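Long-range contact in CCR4-not transcription complex subunit 1 (Chaetomium thermophilum var. thermophilum DSM 1495, PDB 6H3Z), which probably acts as the scaffold of the CCR4-NOT complex, the major cytoplasmic mRNA deadenylase, and is represented here by a C-terminal MIF4G-like domain: residues L39-T44 and L101-L106. Residues are numbered along the deposited sequence; the frame is centred on the assembly and turned at random.
Sequences LTAAAT and LLLESL. With NA (sodium ion), chain C.
Leu101 lays its side chain beside the last turns of helix 22-45: CG stands anti to the backbone N (chi1 -177°), which carries CD2 over to Ala43, 4.2 Å from its CB and also beside its carbonyl O. That same Ala43 O binds the sodium ion at 3.0 Å, with Ala46 O as a second ligand, and Leu101 also touches Ala46 and Leu54. Cut back to an alanine here, the residue would lose CG and both methyls, which is likely to open a gap beside the Ala43 carbonyl. At Leu102 the two backbones are nearest, 5.1 Å between its CA and that of Ala43, whose side chain is no more than a methyl and brings CB to 3.7 Å from Leu102 CA. Beyond that point Leu102 CD1 reaches across to Thr40 CA (4.0 Å) and slants over the side chain of Leu39. Ser105 turns its OG back to Leu101 O, a 2.8 Å bond from above the carbonyl plane, while its own N reaches that oxygen from the other face; its CB meets Leu39 CD1. Leu106 closes the row, its CD2 against Leu39 CD2. No hydrogen bond crosses between the segments, whose axes make 134° in the alpha-helical ARM/MIF4G-like fold; they meet mainly through apolar groups. Helix 59-75 packs Val60 against Leu39 and Ser105, and helix 80-93 covers Thr40 and Leu106.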
loop_
_atom_site.group_PDB
_atom_site.type_symbol
_atom_site.label_atom_id
_atom_site.label_comp_id
_atom_site.label_asym_id
_atom_site.label_seq_id
_atom_site.Cartn_x
_atom_site.Cartn_y
_atom_site.Cartn_z
ATOM N N LEU A 39 -16.368 -5.255 2.155
ATOM C CA LEU A 39 -15.460 -4.290 2.777
ATOM C C LEU A 39 -15.310 -3.089 1.866
ATOM O O LEU A 39 -15.408 -1.955 2.326
ATOM C CB LEU A 39 -14.087 -4.937 3.064
ATOM C CG LEU A 39 -13.020 -4.080 3.746
ATOM C CD1 LEU A 39 -13.552 -3.420 4.999
ATOM C CD2 LEU A 39 -11.806 -4.923 4.095
ATOM N N THR A 40 -15.106 -3.352 0.563
ATOM C CA THR A 40 -14.964 -2.349 -0.485
ATOM C C THR A 40 -16.162 -1.404 -0.448
ATOM O O THR A 40 -15.987 -0.188 -0.460
ATOM C CB THR A 40 -14.768 -3.076 -1.808
ATOM O OG1 THR A 40 -13.529 -3.771 -1.722
ATOM C CG2 THR A 40 -14.739 -2.148 -2.998
ATOM N N ALA A 41 -17.366 -1.981 -0.325
ATOM C CA ALA A 41 -18.627 -1.264 -0.255
ATOM C C ALA A 41 -18.749 -0.445 1.042
ATOM O O ALA A 41 -18.949 0.777 0.982
ATOM C CB ALA A 41 -19.765 -2.259 -0.367
ATOM N N ALA A 42 -18.595 -1.132 2.199
ATOM C CA ALA A 42 -18.715 -0.581 3.546
ATOM C C ALA A 42 -17.747 0.549 3.858
ATOM O O ALA A 42 -18.139 1.508 4.513
ATOM C CB ALA A 42 -18.573 -1.684 4.579
ATOM N N ALA A 43 -16.478 0.417 3.432
ATOM C CA ALA A 43 -15.438 1.414 3.660
ATOM C C ALA A 43 -15.688 2.632 2.795
ATOM O O ALA A 43 -15.407 3.753 3.222
ATOM C CB ALA A 43 -14.066 0.830 3.350
ATOM N N THR A 44 -16.232 2.413 1.584
ATOM C CA THR A 44 -16.507 3.483 0.629
ATOM C C THR A 44 -17.647 4.345 1.126
ATOM O O THR A 44 -17.463 5.558 1.238
ATOM C CB THR A 44 -16.680 2.925 -0.787
ATOM O OG1 THR A 44 -15.415 2.404 -1.197
ATOM C CG2 THR A 44 -17.106 3.977 -1.772
ATOM N N LEU A 101 -9.910 5.056 4.232
ATOM C CA LEU A 101 -10.566 4.090 5.108
ATOM C C LEU A 101 -10.376 2.682 4.546
ATOM O O LEU A 101 -9.928 1.810 5.283
ATOM C CB LEU A 101 -12.057 4.440 5.330
ATOM C CG LEU A 101 -12.842 3.540 6.297
ATOM C CD1 LEU A 101 -12.357 3.676 7.715
ATOM C CD2 LEU A 101 -14.293 3.841 6.241
ATOM N N LEU A 102 -10.637 2.486 3.231
ATOM C CA LEU A 102 -10.423 1.205 2.559
ATOM C C LEU A 102 -8.936 0.767 2.551
ATOM O O LEU A 102 -8.661 -0.395 2.856
ATOM C CB LEU A 102 -10.980 1.237 1.140
ATOM C CG LEU A 102 -10.902 -0.046 0.331
ATOM C CD1 LEU A 102 -11.482 -1.233 1.107
ATOM C CD2 LEU A 102 -11.608 0.127 -0.992
ATOM N N LEU A 103 -7.995 1.667 2.192
ATOM C CA LEU A 103 -6.565 1.346 2.179
ATOM C C LEU A 103 -6.097 0.905 3.580
ATOM O O LEU A 103 -5.468 -0.149 3.709
ATOM C CB LEU A 103 -5.731 2.536 1.688
ATOM C CG LEU A 103 -5.914 2.938 0.242
ATOM C CD1 LEU A 103 -5.622 4.404 0.063
ATOM C CD2 LEU A 103 -5.075 2.092 -0.668
ATOM N N GLU A 104 -6.474 1.670 4.622
ATOM C CA GLU A 104 -6.134 1.354 5.999
ATOM C C GLU A 104 -6.727 0.019 6.461
ATOM O O GLU A 104 -6.023 -0.755 7.108
ATOM C CB GLU A 104 -6.535 2.497 6.920
ATOM C CG GLU A 104 -5.663 3.716 6.700
ATOM C CD GLU A 104 -6.040 4.970 7.464
ATOM O OE1 GLU A 104 -6.732 4.865 8.504
ATOM O OE2 GLU A 104 -5.573 6.057 7.051
ATOM N N SER A 105 -8.002 -0.263 6.091
ATOM C CA SER A 105 -8.717 -1.501 6.423
ATOM C C SER A 105 -8.062 -2.700 5.765
ATOM O O SER A 105 -7.821 -3.702 6.434
ATOM C CB SER A 105 -10.181 -1.406 6.007
ATOM O OG SER A 105 -10.828 -0.361 6.716
ATOM N N LEU A 106 -7.730 -2.578 4.467
ATOM C CA LEU A 106 -7.057 -3.610 3.688
ATOM C C LEU A 106 -5.660 -3.914 4.243
ATOM O O LEU A 106 -5.345 -5.085 4.451
ATOM C CB LEU A 106 -6.981 -3.220 2.206
ATOM C CG LEU A 106 -8.272 -3.339 1.389
ATOM C CD1 LEU A 106 -8.108 -2.665 0.053
ATOM C CD2 LEU A 106 -8.688 -4.796 1.199
HETATM NA NA NA C . -15.048 6.641 3.737
#